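Local coordinates for protein myosin-2 (Saccharomyces cerevisiae, PDB 6IXO) that carries organelles and other cargo along actin cables in budding yeast, here represented by its globular cargo-binding tail domain, which binds receptor proteins on the cargo, at residues E244-R249 against L318-S323; V88-K93 against Y159-K164; N210-C215 against H227-T232; S323-A328 against S332-E337; E36-D39 against Q45-K48. One frame throughout, in Å; residues are numbered along the deposited sequence.

Interaction 1: residues E244-R249 against L318-S323; sequences ELIMKR and LQKLIS. With SO4 (sulfate ion), chain C.
The apolar part of this contact rests on I246, whose CG1 lies 3.9 Å from L321 CD2 and equally close to the CB of K320. I246 turns CG1 anti to its own nitrogen (chi1 -160°), which carries that branch to helix 315-323 at about a right angle to both partners. CD1, one bond further out, stays over K320 CB at 4.0 Å. The CA atoms of I246 and L321 are 6.2 Å apart. L321 also leans on T289 and L292 of helix 284-294, so it lies between I246 and that helix in the buried part of the DIL region.

The polar groups lie at the exposed edge and make no bond across the segments. R249 grips a sulfate ion, probably from the crystallisation liquor, with two hydrogen bonds: NH1 to O2 at 2.9 Å, with an N-H...O angle of 162°, and NH2 to O3 at 2.8 Å. O2 lies in the guanidinium plane, at its edge. K320 lends only its CB to the packing; its chain bends at chi2 and carries NZ toward the sulfate, 4.2 Å from its O4, too far for a bond.

Within helix 315-323, S323 OG donates to Q319 O at 2.7 Å, and S323 N reaches that oxygen from the opposite face of the carbonyl plane. The chemistry thus divides into a buried aliphatic seam joining two helix ends and a basic edge able to hold an anion.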
# COMPACT_ATOMS: atom_id res chain seq x y z
N GLU A 244 14.72 15.12 9.15
CA GLU A 244 16.12 14.81 9.48
C GLU A 244 17.02 15.91 8.99
O GLU A 244 17.96 16.34 9.69
CB GLU A 244 16.55 13.47 8.87
CG GLU A 244 15.88 12.25 9.55
CD GLU A 244 16.29 12.09 11.00
OE1 GLU A 244 17.46 12.43 11.36
OE2 GLU A 244 15.45 11.65 11.80
N LEU A 245 16.76 16.37 7.77
CA LEU A 245 17.59 17.40 7.20
C LEU A 245 17.56 18.67 8.04
O LEU A 245 18.58 19.29 8.29
CB LEU A 245 17.14 17.73 5.77
CG LEU A 245 17.59 16.73 4.73
CD1 LEU A 245 16.67 16.86 3.45
CD2 LEU A 245 19.05 17.03 4.35
N ILE A 246 16.38 19.06 8.50
CA ILE A 246 16.30 20.39 9.11
C ILE A 246 16.96 20.45 10.51
O ILE A 246 17.27 21.54 11.03
CB ILE A 246 14.82 20.88 9.20
CG1 ILE A 246 14.82 22.42 9.35
CG2 ILE A 246 14.01 20.10 10.30
CD1 ILE A 246 13.50 23.09 9.17
N MET A 247 17.18 19.28 11.12
CA MET A 247 17.90 19.25 12.42
C MET A 247 19.42 19.32 12.29
O MET A 247 20.12 19.50 13.27
CB MET A 247 17.54 17.98 13.18
CG MET A 247 16.07 17.88 13.55
SD MET A 247 15.73 16.52 14.71
CE MET A 247 15.85 15.12 13.60
N LYS A 248 19.95 19.13 11.08
CA LYS A 248 21.39 18.93 10.98
C LYS A 248 22.12 20.27 10.96
O LYS A 248 21.81 21.14 10.15
CB LYS A 248 21.74 18.09 9.74
CG LYS A 248 21.25 16.62 9.94
CD LYS A 248 21.63 15.75 8.75
CE LYS A 248 21.07 14.33 8.96
NZ LYS A 248 21.82 13.58 10.00
N ARG A 249 23.05 20.45 11.88
CA ARG A 249 23.66 21.77 12.04
C ARG A 249 25.05 21.85 11.48
O ARG A 249 25.63 22.95 11.29
CB ARG A 249 23.66 22.16 13.54
CG ARG A 249 22.25 22.39 13.98
CD ARG A 249 22.14 22.71 15.42
NE ARG A 249 22.57 24.08 15.65
CZ ARG A 249 22.17 24.79 16.69
NH1 ARG A 249 22.61 26.04 16.86
NH2 ARG A 249 21.33 24.25 17.57
N LEU A 318 12.70 28.23 6.61
CA LEU A 318 13.73 28.94 5.84
C LEU A 318 14.85 29.38 6.77
O LEU A 318 16.04 29.26 6.45
CB LEU A 318 13.15 30.17 5.13
CG LEU A 318 12.15 29.84 4.03
CD1 LEU A 318 11.62 31.11 3.38
CD2 LEU A 318 12.78 28.94 2.99
N GLN A 319 14.47 29.90 7.94
CA GLN A 319 15.48 30.45 8.83
C GLN A 319 16.40 29.37 9.39
O GLN A 319 17.60 29.59 9.47
CB GLN A 319 14.83 31.21 9.99
CG GLN A 319 15.86 31.79 10.95
CD GLN A 319 15.19 32.49 12.10
OE1 GLN A 319 14.10 32.12 12.49
NE2 GLN A 319 15.82 33.54 12.62
N LYS A 320 15.84 28.23 9.82
CA LYS A 320 16.66 27.12 10.31
C LYS A 320 17.64 26.65 9.25
O LYS A 320 18.80 26.37 9.53
CB LYS A 320 15.80 25.92 10.73
CG LYS A 320 15.02 26.10 12.00
CD LYS A 320 15.92 26.16 13.21
CE LYS A 320 15.11 26.51 14.46
NZ LYS A 320 15.93 26.43 15.68
N LEU A 321 17.13 26.49 8.04
CA LEU A 321 17.95 25.95 6.96
C LEU A 321 19.06 26.94 6.61
O LEU A 321 20.22 26.54 6.47
CB LEU A 321 17.11 25.67 5.73
CG LEU A 321 16.11 24.51 5.95
CD1 LEU A 321 15.15 24.47 4.78
CD2 LEU A 321 16.86 23.19 6.07
N ILE A 322 18.68 28.20 6.45
CA ILE A 322 19.67 29.24 6.13
C ILE A 322 20.67 29.43 7.27
O ILE A 322 21.88 29.59 7.01
CB ILE A 322 19.00 30.59 5.81
CG1 ILE A 322 18.23 30.48 4.50
CG2 ILE A 322 20.09 31.76 5.71
CD1 ILE A 322 17.29 31.61 4.24
N SER A 323 20.20 29.45 8.53
CA SER A 323 21.14 29.76 9.61
C SER A 323 22.06 28.56 9.84
O SER A 323 23.12 28.71 10.37
CB SER A 323 20.43 30.15 10.92
OG SER A 323 19.50 29.15 11.28
S SO4 C . 19.89 26.92 19.09
O1 SO4 C . 19.14 27.80 19.98
O2 SO4 C . 21.33 27.15 19.26
O3 SO4 C . 19.58 25.53 19.40
O4 SO4 C . 19.53 27.19 17.70

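Interaction 2: residues V88-K93 against Y159-K164. With SO4 (sulfate ion), chain D.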
# COMPACT_ATOMS: atom_id res chain seq x y z
N VAL A 88 -2.46 -13.52 8.76
CA VAL A 88 -1.39 -13.70 7.79
C VAL A 88 -0.79 -12.36 7.39
O VAL A 88 0.42 -12.21 7.28
CB VAL A 88 -1.89 -14.47 6.53
CG1 VAL A 88 -0.85 -14.39 5.43
CG2 VAL A 88 -2.14 -15.96 6.91
N VAL A 89 -1.63 -11.35 7.19
CA VAL A 89 -1.07 -10.08 6.73
C VAL A 89 -0.27 -9.41 7.89
O VAL A 89 0.74 -8.77 7.67
CB VAL A 89 -2.16 -9.17 6.23
CG1 VAL A 89 -1.60 -7.76 5.95
CG2 VAL A 89 -2.82 -9.79 4.89
N THR A 90 -0.71 -9.65 9.12
CA THR A 90 -0.06 -9.10 10.31
C THR A 90 1.39 -9.62 10.48
O THR A 90 2.27 -8.94 11.03
CB THR A 90 -0.95 -9.42 11.55
OG1 THR A 90 -2.16 -8.66 11.41
CG2 THR A 90 -0.29 -9.03 12.87
N GLN A 91 1.63 -10.81 9.95
CA GLN A 91 2.92 -11.48 10.09
C GLN A 91 3.85 -11.24 8.90
O GLN A 91 4.98 -11.71 8.90
CB GLN A 91 2.67 -12.99 10.28
CG GLN A 91 2.00 -13.28 11.64
CD GLN A 91 1.77 -14.76 11.91
OE1 GLN A 91 1.63 -15.56 10.99
NE2 GLN A 91 1.71 -15.13 13.19
N LEU A 92 3.39 -10.49 7.90
CA LEU A 92 4.23 -10.24 6.74
C LEU A 92 5.47 -9.40 7.12
O LEU A 92 5.37 -8.44 7.89
CB LEU A 92 3.47 -9.51 5.65
CG LEU A 92 2.28 -10.29 5.07
CD1 LEU A 92 1.72 -9.46 3.94
CD2 LEU A 92 2.77 -11.66 4.56
N LYS A 93 6.62 -9.75 6.56
CA LYS A 93 7.81 -8.95 6.83
C LYS A 93 8.87 -9.17 5.77
O LYS A 93 8.78 -10.10 4.98
CB LYS A 93 8.36 -9.30 8.20
CG LYS A 93 8.83 -10.73 8.23
CD LYS A 93 9.38 -11.12 9.58
CE LYS A 93 8.35 -10.89 10.67
NZ LYS A 93 7.24 -11.90 10.67
N TYR A 159 -5.28 -3.38 4.44
CA TYR A 159 -4.67 -2.26 3.69
C TYR A 159 -3.83 -1.40 4.67
O TYR A 159 -2.67 -1.03 4.38
CB TYR A 159 -5.75 -1.39 3.03
CG TYR A 159 -5.11 -0.23 2.28
CD1 TYR A 159 -4.60 -0.43 1.01
CD2 TYR A 159 -5.03 1.04 2.83
CE1 TYR A 159 -3.99 0.63 0.27
CE2 TYR A 159 -4.41 2.13 2.13
CZ TYR A 159 -3.89 1.90 0.87
OH TYR A 159 -3.34 2.94 0.13
N ASN A 160 -4.40 -1.13 5.84
CA ASN A 160 -3.70 -0.30 6.84
C ASN A 160 -2.55 -1.00 7.51
O ASN A 160 -1.52 -0.39 7.82
CB ASN A 160 -4.70 0.19 7.86
CG ASN A 160 -5.34 1.45 7.40
OD1 ASN A 160 -4.73 2.51 7.48
ND2 ASN A 160 -6.55 1.36 6.86
N ILE A 161 -2.71 -2.28 7.78
CA ILE A 161 -1.63 -3.06 8.38
C ILE A 161 -0.43 -3.07 7.42
O ILE A 161 0.73 -2.84 7.81
CB ILE A 161 -2.08 -4.48 8.67
CG1 ILE A 161 -3.03 -4.50 9.88
CG2 ILE A 161 -0.88 -5.42 8.92
CD1 ILE A 161 -3.82 -5.85 10.04
N TRP A 162 -0.72 -3.31 6.16
CA TRP A 162 0.31 -3.40 5.13
C TRP A 162 0.99 -2.05 4.91
O TRP A 162 2.21 -1.97 4.84
CB TRP A 162 -0.29 -3.87 3.83
CG TRP A 162 0.70 -4.11 2.71
CD1 TRP A 162 1.78 -4.98 2.71
CD2 TRP A 162 0.69 -3.50 1.43
NE1 TRP A 162 2.40 -4.96 1.48
CE2 TRP A 162 1.75 -4.06 0.68
CE3 TRP A 162 -0.12 -2.52 0.83
CZ2 TRP A 162 2.02 -3.67 -0.63
CZ3 TRP A 162 0.14 -2.16 -0.49
CH2 TRP A 162 1.19 -2.73 -1.21
N LEU A 163 0.19 -1.01 4.77
CA LEU A 163 0.72 0.30 4.44
C LEU A 163 1.65 0.78 5.58
O LEU A 163 2.70 1.36 5.32
CB LEU A 163 -0.42 1.29 4.19
CG LEU A 163 -0.05 2.63 3.51
CD1 LEU A 163 0.88 2.41 2.32
CD2 LEU A 163 -1.29 3.42 3.06
N LYS A 164 1.27 0.49 6.82
CA LYS A 164 2.13 0.87 7.94
C LYS A 164 3.46 0.13 7.89
O LYS A 164 4.52 0.71 8.14
CB LYS A 164 1.43 0.59 9.28
CG LYS A 164 2.39 0.79 10.48
CD LYS A 164 1.65 0.63 11.86
CE LYS A 164 0.47 1.62 12.00
NZ LYS A 164 0.90 3.10 12.01
S SO4 D . 5.17 -10.38 13.29
O1 SO4 D . 5.46 -9.94 14.64
O2 SO4 D . 5.66 -9.39 12.33
O3 SO4 D . 5.83 -11.66 13.05
O4 SO4 D . 3.73 -10.53 13.15
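V89 and I161 form the close-packed part of the contact, V89 CG1 standing 3.8 Å from I161 CG2. Both methyls are the branches set anti to the backbone nitrogen of their residues (chi1 171° for V89), and both CB atoms point into the interface. I161 CG2 also comes within 3.9 Å of V89 O, so this methyl sits against backbone as well as side chain. On the interior side, W162 packs on V102 and L105 of helix 97-124, and its NE1 is bonded to L97 O.

Toward solvent the packing thins out. The CD1 end of I161 meets T90 OG1 at 3.5 Å, a contact of methyl with hydroxyl, while the polar bond of that hydroxyl is made to Q86 O. After T90 the chain turns, and K93 curls back through bends at chi3 and chi4. Its NZ reaches Q91 O at 2.9 Å, the nitrogen tilted 29° from the carbonyl plane, and sulfate O3 at 2.8 Å; a second reach to sulfate O2 is weak. The sulfate is probably from the crystallisation liquor. K165 binds both T90 O and L92 O, tying the turn to the long helix.

The arrangement is that of a helix end, 71-90, set against the middle of helix 134-180 in the all-helical globular tail of a class V myosin.

Interaction 3: residues N210-C215 against H227-T232; sequences NSIYWC and HAVVTT. With SO4 (sulfate ion), chain B.
V229 opens the contact on helix 223-247, its CG1 lying 4.3 Å from I212 CG2. Its other neighbours include M216 and, on helix 134-180, Y159 and W162. V230 follows, with CG2 at 4.2 Å from the same I212 methyl, so a single branch of I212 spans two consecutive valines. At chi1 -67° I212 CG1 lies beside the backbone N and CG2, anti to it, faces the valines; I212 and V230 slide past each other in opposite directions. Helices 202-218 and 223-247 are joined by a short connection and form a helical hairpin within the all-helical tail domain; the 8.1 Å between the CA atoms of I212 and V230 suits side-chain packing without backbone contact.

In one of two modelled conformers of each residue, T231 OG1 donates to H227 O at 2.9 Å. On helix 202-218, W214 has Y213 CE2 over the centre of one ring face and a sulfate, probably from the crystallisation liquor, at its edge. Its NE1 makes weak bonds to sulfate O4 at 3.0 Å and O2; H274 also holds the ion. A leucine replacing W214 would probably leave the sulfate without this N-H and Y213 without one aromatic neighbour.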
# COMPACT_ATOMS: atom_id res chain seq x y z
N ASN A 210 9.68 0.38 -7.47
CA ASN A 210 9.44 -0.48 -8.65
C ASN A 210 8.69 -1.78 -8.32
O ASN A 210 7.88 -2.28 -9.11
CB ASN A 210 10.75 -0.87 -9.29
CG ASN A 210 11.08 0.01 -10.42
OD1 ASN A 210 10.21 0.31 -11.24
ND2 ASN A 210 12.33 0.45 -10.49
N SER A 211 9.01 -2.33 -7.16
CA SER A 211 8.41 -3.59 -6.75
C SER A 211 6.92 -3.37 -6.48
O SER A 211 6.08 -4.18 -6.86
CB SER A 211 9.14 -4.13 -5.51
OG SER A 211 8.56 -5.35 -5.08
N ILE A 212 6.59 -2.24 -5.85
CA ILE A 212 5.17 -1.92 -5.69
C ILE A 212 4.51 -1.79 -7.04
O ILE A 212 3.45 -2.38 -7.29
CB ILE A 212 4.98 -0.64 -4.91
CG1 ILE A 212 5.45 -0.85 -3.47
CG2 ILE A 212 3.49 -0.24 -4.85
CD1 ILE A 212 5.46 0.43 -2.65
N TYR A 213 5.14 -1.04 -7.93
CA TYR A 213 4.57 -0.87 -9.27
C TYR A 213 4.31 -2.18 -9.99
O TYR A 213 3.19 -2.44 -10.51
CB TYR A 213 5.52 0.01 -10.12
CG TYR A 213 5.07 0.14 -11.56
CD1 TYR A 213 4.15 1.11 -11.94
CD2 TYR A 213 5.57 -0.71 -12.54
CE1 TYR A 213 3.74 1.25 -13.25
CE2 TYR A 213 5.18 -0.58 -13.87
CZ TYR A 213 4.26 0.40 -14.22
OH TYR A 213 3.86 0.55 -15.52
N TRP A 214 5.34 -3.04 -10.07
CA TRP A 214 5.22 -4.25 -10.90
C TRP A 214 4.31 -5.31 -10.27
O TRP A 214 3.63 -6.04 -10.99
CB TRP A 214 6.59 -4.85 -11.19
CG TRP A 214 7.25 -4.12 -12.29
CD1 TRP A 214 8.36 -3.29 -12.20
CD2 TRP A 214 6.82 -4.08 -13.65
NE1 TRP A 214 8.64 -2.78 -13.45
CE2 TRP A 214 7.71 -3.25 -14.35
CE3 TRP A 214 5.76 -4.69 -14.35
CZ2 TRP A 214 7.58 -3.00 -15.72
CZ3 TRP A 214 5.64 -4.44 -15.70
CH2 TRP A 214 6.54 -3.60 -16.37
N CYS A 215 4.28 -5.39 -8.92
CA CYS A 215 3.37 -6.34 -8.23
C CYS A 215 1.93 -5.92 -8.48
O CYS A 215 1.05 -6.76 -8.80
CB CYS A 215 3.67 -6.40 -6.71
SG CYS A 215 5.17 -7.36 -6.37
N HIS A 227 -1.98 4.47 -7.12
CA HIS A 227 -1.84 5.91 -6.89
C HIS A 227 -1.89 6.23 -5.40
O HIS A 227 -1.10 7.01 -4.89
CB HIS A 227 -2.92 6.72 -7.63
CG HIS A 227 -2.72 8.20 -7.51
ND1 HIS A 227 -3.31 8.96 -6.52
CD2 HIS A 227 -1.94 9.06 -8.22
CE1 HIS A 227 -2.92 10.22 -6.63
NE2 HIS A 227 -2.09 10.30 -7.65
N ALA A 228 -2.84 5.64 -4.69
CA ALA A 228 -3.01 5.97 -3.25
C ALA A 228 -1.81 5.51 -2.46
O ALA A 228 -1.28 6.24 -1.62
CB ALA A 228 -4.35 5.28 -2.69
N VAL A 229 -1.39 4.28 -2.70
CA VAL A 229 -0.30 3.71 -1.93
C VAL A 229 0.98 4.53 -2.14
O VAL A 229 1.66 4.93 -1.19
CB VAL A 229 -0.03 2.27 -2.35
CG1 VAL A 229 1.33 1.79 -1.77
CG2 VAL A 229 -1.22 1.37 -1.90
N VAL A 230 1.29 4.82 -3.39
CA VAL A 230 2.56 5.50 -3.63
C VAL A 230 2.54 6.96 -3.21
O VAL A 230 3.55 7.49 -2.68
CB VAL A 230 2.93 5.37 -5.14
CG1 VAL A 230 4.18 6.27 -5.45
CG2 VAL A 230 3.25 3.91 -5.42
N THR A 231 1.42 7.65 -3.40
CA THR A 231 1.28 9.03 -2.94
C THR A 231 1.47 9.12 -1.42
O THR A 231 2.13 10.03 -0.87
CB THR A 231 -0.11 9.58 -3.34
OG1 THR A 231 -0.13 9.79 -4.76
CG2 THR A 231 -0.40 10.90 -2.62
N THR A 232 0.84 8.16 -0.72
CA THR A 232 1.00 8.11 0.76
C THR A 232 2.47 7.90 1.12
O THR A 232 3.03 8.59 1.98
CB THR A 232 0.15 6.98 1.39
OG1 THR A 232 -1.23 7.24 1.14
CG2 THR A 232 0.37 6.89 2.92
S SO4 B . 10.80 -0.22 -15.00
O1 SO4 B . 11.60 0.98 -14.80
O2 SO4 B . 11.45 -1.36 -14.37
O3 SO4 B . 10.64 -0.46 -16.43
O4 SO4 B . 9.48 -0.03 -14.40

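Interaction 4: residues S323-A328 against S332-E337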
# COMPACT_ATOMS: atom_id res chain seq x y z
N SER A 323 20.20 29.45 8.53
CA SER A 323 21.14 29.76 9.61
C SER A 323 22.06 28.56 9.84
O SER A 323 23.12 28.71 10.37
CB SER A 323 20.43 30.15 10.92
OG SER A 323 19.50 29.15 11.28
N GLN A 324 21.64 27.37 9.42
CA GLN A 324 22.50 26.18 9.56
C GLN A 324 23.33 25.85 8.34
O GLN A 324 24.08 24.87 8.33
CB GLN A 324 21.61 24.95 9.92
CG GLN A 324 21.05 25.13 11.35
CD GLN A 324 19.91 24.14 11.64
OE1 GLN A 324 19.79 23.10 10.98
NE2 GLN A 324 19.09 24.48 12.62
N TYR A 325 23.17 26.62 7.27
CA TYR A 325 23.93 26.42 6.03
C TYR A 325 25.44 26.47 6.27
O TYR A 325 25.92 27.41 6.89
CB TYR A 325 23.55 27.48 5.02
CG TYR A 325 24.26 27.36 3.68
CD1 TYR A 325 23.83 26.44 2.74
CD2 TYR A 325 25.33 28.21 3.35
CE1 TYR A 325 24.46 26.34 1.48
CE2 TYR A 325 25.97 28.10 2.13
CZ TYR A 325 25.50 27.18 1.19
OH TYR A 325 26.16 27.11 -0.00
N GLN A 326 26.21 25.51 5.78
CA GLN A 326 27.68 25.56 6.05
C GLN A 326 28.47 25.99 4.81
O GLN A 326 28.55 25.24 3.84
CB GLN A 326 28.19 24.20 6.50
CG GLN A 326 27.67 23.78 7.89
CD GLN A 326 28.15 24.70 8.99
OE1 GLN A 326 29.33 24.99 9.09
NE2 GLN A 326 27.22 25.19 9.81
N VAL A 327 29.08 27.16 4.85
CA VAL A 327 29.84 27.65 3.70
C VAL A 327 31.13 26.87 3.53
O VAL A 327 31.77 26.46 4.48
CB VAL A 327 30.17 29.17 3.81
CG1 VAL A 327 28.90 30.00 3.72
CG2 VAL A 327 30.97 29.49 5.07
N ALA A 328 31.49 26.64 2.27
CA ALA A 328 32.73 25.96 1.95
C ALA A 328 33.89 26.99 2.00
O ALA A 328 33.68 28.21 2.03
CB ALA A 328 32.66 25.31 0.57
N SER A 332 31.58 32.76 -0.22
CA SER A 332 31.29 33.96 0.59
C SER A 332 30.33 33.62 1.73
O SER A 332 29.36 32.90 1.52
CB SER A 332 30.68 35.07 -0.26
OG SER A 332 31.57 35.41 -1.31
N PRO A 333 30.58 34.15 2.94
CA PRO A 333 29.63 33.89 4.04
C PRO A 333 28.27 34.51 3.75
O PRO A 333 28.21 35.50 3.02
CB PRO A 333 30.28 34.61 5.25
CG PRO A 333 31.60 34.98 4.84
CD PRO A 333 31.62 35.11 3.33
N ILE A 334 27.20 33.96 4.29
CA ILE A 334 25.90 34.63 4.22
C ILE A 334 25.93 35.90 5.07
O ILE A 334 26.15 35.81 6.26
CB ILE A 334 24.78 33.72 4.70
CG1 ILE A 334 24.69 32.50 3.77
CG2 ILE A 334 23.44 34.45 4.67
CD1 ILE A 334 23.72 31.44 4.23
N PRO A 335 25.70 37.08 4.45
CA PRO A 335 25.87 38.34 5.20
C PRO A 335 24.91 38.48 6.37
O PRO A 335 23.81 37.93 6.33
CB PRO A 335 25.58 39.43 4.15
CG PRO A 335 25.77 38.76 2.84
CD PRO A 335 25.34 37.33 3.05
N GLN A 336 25.32 39.24 7.39
CA GLN A 336 24.52 39.42 8.59
C GLN A 336 23.21 40.08 8.24
O GLN A 336 22.15 39.69 8.75
CB GLN A 336 25.28 40.25 9.63
CG GLN A 336 26.54 39.55 10.10
CD GLN A 336 26.22 38.16 10.63
OE1 GLN A 336 25.47 38.02 11.58
NE2 GLN A 336 26.77 37.12 9.99
N GLU A 337 23.30 41.06 7.35
CA GLU A 337 22.15 41.75 6.77
C GLU A 337 21.06 40.75 6.31
O GLU A 337 19.87 40.96 6.53
CB GLU A 337 22.61 42.62 5.60
CG GLU A 337 23.90 43.45 5.86
CD GLU A 337 25.21 42.76 5.43
OE1 GLU A 337 26.06 42.44 6.30
OE2 GLU A 337 25.40 42.56 4.20
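The turn between helices 315-323 and 336-350 brings two extended runs of chain together near the far end of the globular tail domain, with Y325 and V327 facing S332, P333 and I334. The aromatic contact is made by one methyl. I334 CD1 approaches Y325 CD2 to 3.7 Å and Y325 CB to 4.0 Å, and the two side chains cross at about a right angle. The tyrosine ring is brought to this side by a chi1 of -179°, which puts CG opposite the backbone nitrogen. I334 reaches out through CG1, with chi2 at 174° extending CD1 to the ring.

V327 uses a single branch, CG1, against the backbone of the returning chain: it lies 3.7 Å from S332 O and 4.0 Å from P333 CA. The nearest CA atoms are those of V327 and P333, 6.3 Å apart. V327 is modelled in two conformers, so this second part of the contact describes one of them.

The polar groups near these contacts have partners outside the two runs. The hydroxyl of Y325 is hydrogen-bonded to E331, whose carboxylate also takes A328 N, and K297 makes a cation-pi contact with the ring. S332 O is bonded to Y298. Just beyond, P335 takes the N-cap position of helix 336-350.

The two runs therefore meet through two methyls, one against the tyrosine ring and one against backbone atoms, while E331, within the turn itself, supplies the polar tie; a buried ring touched by I334 CD1 at its CD2 atom and bonded at its hydroxyl is likely to have little freedom to turn.

Interaction 5: residues E36-D39 against Q45-K48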
# COMPACT_ATOMS: atom_id res chain seq x y z
N GLU A 36 1.22 -19.21 -1.80
CA GLU A 36 2.41 -18.97 -2.60
C GLU A 36 2.10 -17.87 -3.61
O GLU A 36 1.10 -17.92 -4.31
CB GLU A 36 2.89 -20.23 -3.33
CG GLU A 36 3.45 -21.33 -2.42
CD GLU A 36 4.72 -20.92 -1.69
OE1 GLU A 36 5.47 -20.10 -2.26
OE2 GLU A 36 4.97 -21.40 -0.56
N VAL A 37 2.95 -16.86 -3.67
CA VAL A 37 2.68 -15.74 -4.54
C VAL A 37 3.30 -16.03 -5.91
O VAL A 37 4.40 -16.56 -5.98
CB VAL A 37 3.28 -14.42 -3.92
CG1 VAL A 37 3.01 -13.26 -4.82
CG2 VAL A 37 2.65 -14.15 -2.57
N PRO A 38 2.62 -15.69 -7.01
CA PRO A 38 3.31 -15.86 -8.30
C PRO A 38 4.32 -14.74 -8.59
O PRO A 38 4.25 -13.70 -7.96
CB PRO A 38 2.17 -15.80 -9.32
CG PRO A 38 1.12 -14.99 -8.64
CD PRO A 38 1.19 -15.38 -7.18
N ASP A 39 5.21 -14.95 -9.56
CA ASP A 39 6.24 -13.97 -9.91
C ASP A 39 5.71 -12.69 -10.58
O ASP A 39 4.81 -12.75 -11.41
CB ASP A 39 7.28 -14.62 -10.83
CG ASP A 39 8.52 -15.05 -10.09
OD1 ASP A 39 8.55 -14.92 -8.85
OD2 ASP A 39 9.47 -15.52 -10.75
N GLN A 45 3.37 -12.60 -17.55
CA GLN A 45 1.97 -12.54 -17.95
C GLN A 45 1.13 -13.52 -17.13
O GLN A 45 1.01 -14.69 -17.46
CB GLN A 45 1.84 -12.82 -19.45
CG GLN A 45 2.49 -11.72 -20.31
CD GLN A 45 2.56 -12.07 -21.78
OE1 GLN A 45 2.12 -13.14 -22.21
NE2 GLN A 45 3.13 -11.17 -22.58
N LEU A 46 0.57 -13.02 -16.05
CA LEU A 46 -0.28 -13.82 -15.17
C LEU A 46 -1.72 -13.71 -15.55
O LEU A 46 -2.22 -12.60 -15.77
CB LEU A 46 -0.13 -13.38 -13.71
CG LEU A 46 1.28 -13.47 -13.16
CD1 LEU A 46 1.31 -12.95 -11.72
CD2 LEU A 46 1.74 -14.91 -13.24
N SER A 47 -2.41 -14.84 -15.59
CA SER A 47 -3.86 -14.81 -15.64
C SER A 47 -4.39 -14.42 -14.26
O SER A 47 -3.68 -14.54 -13.25
CB SER A 47 -4.43 -16.16 -16.06
OG SER A 47 -4.22 -17.08 -15.01
N LYS A 48 -5.64 -13.97 -14.19
CA LYS A 48 -6.20 -13.57 -12.91
C LYS A 48 -6.32 -14.77 -11.99
O LYS A 48 -6.17 -14.64 -10.79
CB LYS A 48 -7.55 -12.87 -13.10
CG LYS A 48 -7.38 -11.47 -13.68
CD LYS A 48 -8.69 -10.77 -14.02
CE LYS A 48 -8.40 -9.39 -14.61
NZ LYS A 48 -9.63 -8.64 -14.96
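L46 leads from its CB toward the run 36-39, and chi1 of -59° sets CG anti to the carbonyl carbon, so the branch point lies 4.0 Å from D39 O. From there CD1 makes the closest approaches: it touches P38 CG at 3.7 Å, P38 CB at 3.8 Å and D39 O at 3.5 Å. The other methyl, CD2, stays on the same two residues at longer range, 4.0 Å from P38 CB. Both methyls of the leucine thus lie against the pyrrolidine ring of P38 and the carbonyl oxygen of D39, CD1 the closer of the two to each. The side chains of P38 and L46 are inclined obliquely to one another.

Both runs belong to the loop that joins helix 20-32 to helix 48-51, and neither has regular secondary structure. The loop doubles back on itself, with the CA atoms of P38 and L46 8.0 Å apart, and the contact forms on the surface of the helical tail domain. P38 also rests on F103 of helix 97-124, while L46 touches F219, and its carbonyl oxygen accepts from H220.

An alanine at L46 is likely to leave P38 without its partner across the loop, since both methyls and the branch point would be gone. D39 O is covered by CD1 and has no hydrogen-bonding partner in the model, a polar atom buried against a methyl. The D39 carboxylate leads away from L46, on the exposed side of the loop.

Overall arrangement
Interactions 1 and 3 are buried aliphatic contacts that both use helix 223-247, near its end and near its start, with centres 30 Å apart. Interaction 2 is partly buried and touches interaction 3, where Y159, W162 and L163 of helix 134-180 meet A228, V229 and T232. Interaction 4 shares S323 with interaction 1 and continues from it into a surface turn, where one aromatic ring and backbone atoms replace the purely aliphatic pairing. Interaction 5 is also a surface loop, on the opposite side of the chain's centre from interactions 1 and 4, setting a leucine methyl on a proline ring and an unpartnered carbonyl. Sulfates accompany the three helix contacts, always at polar groups outside the apolar pairing.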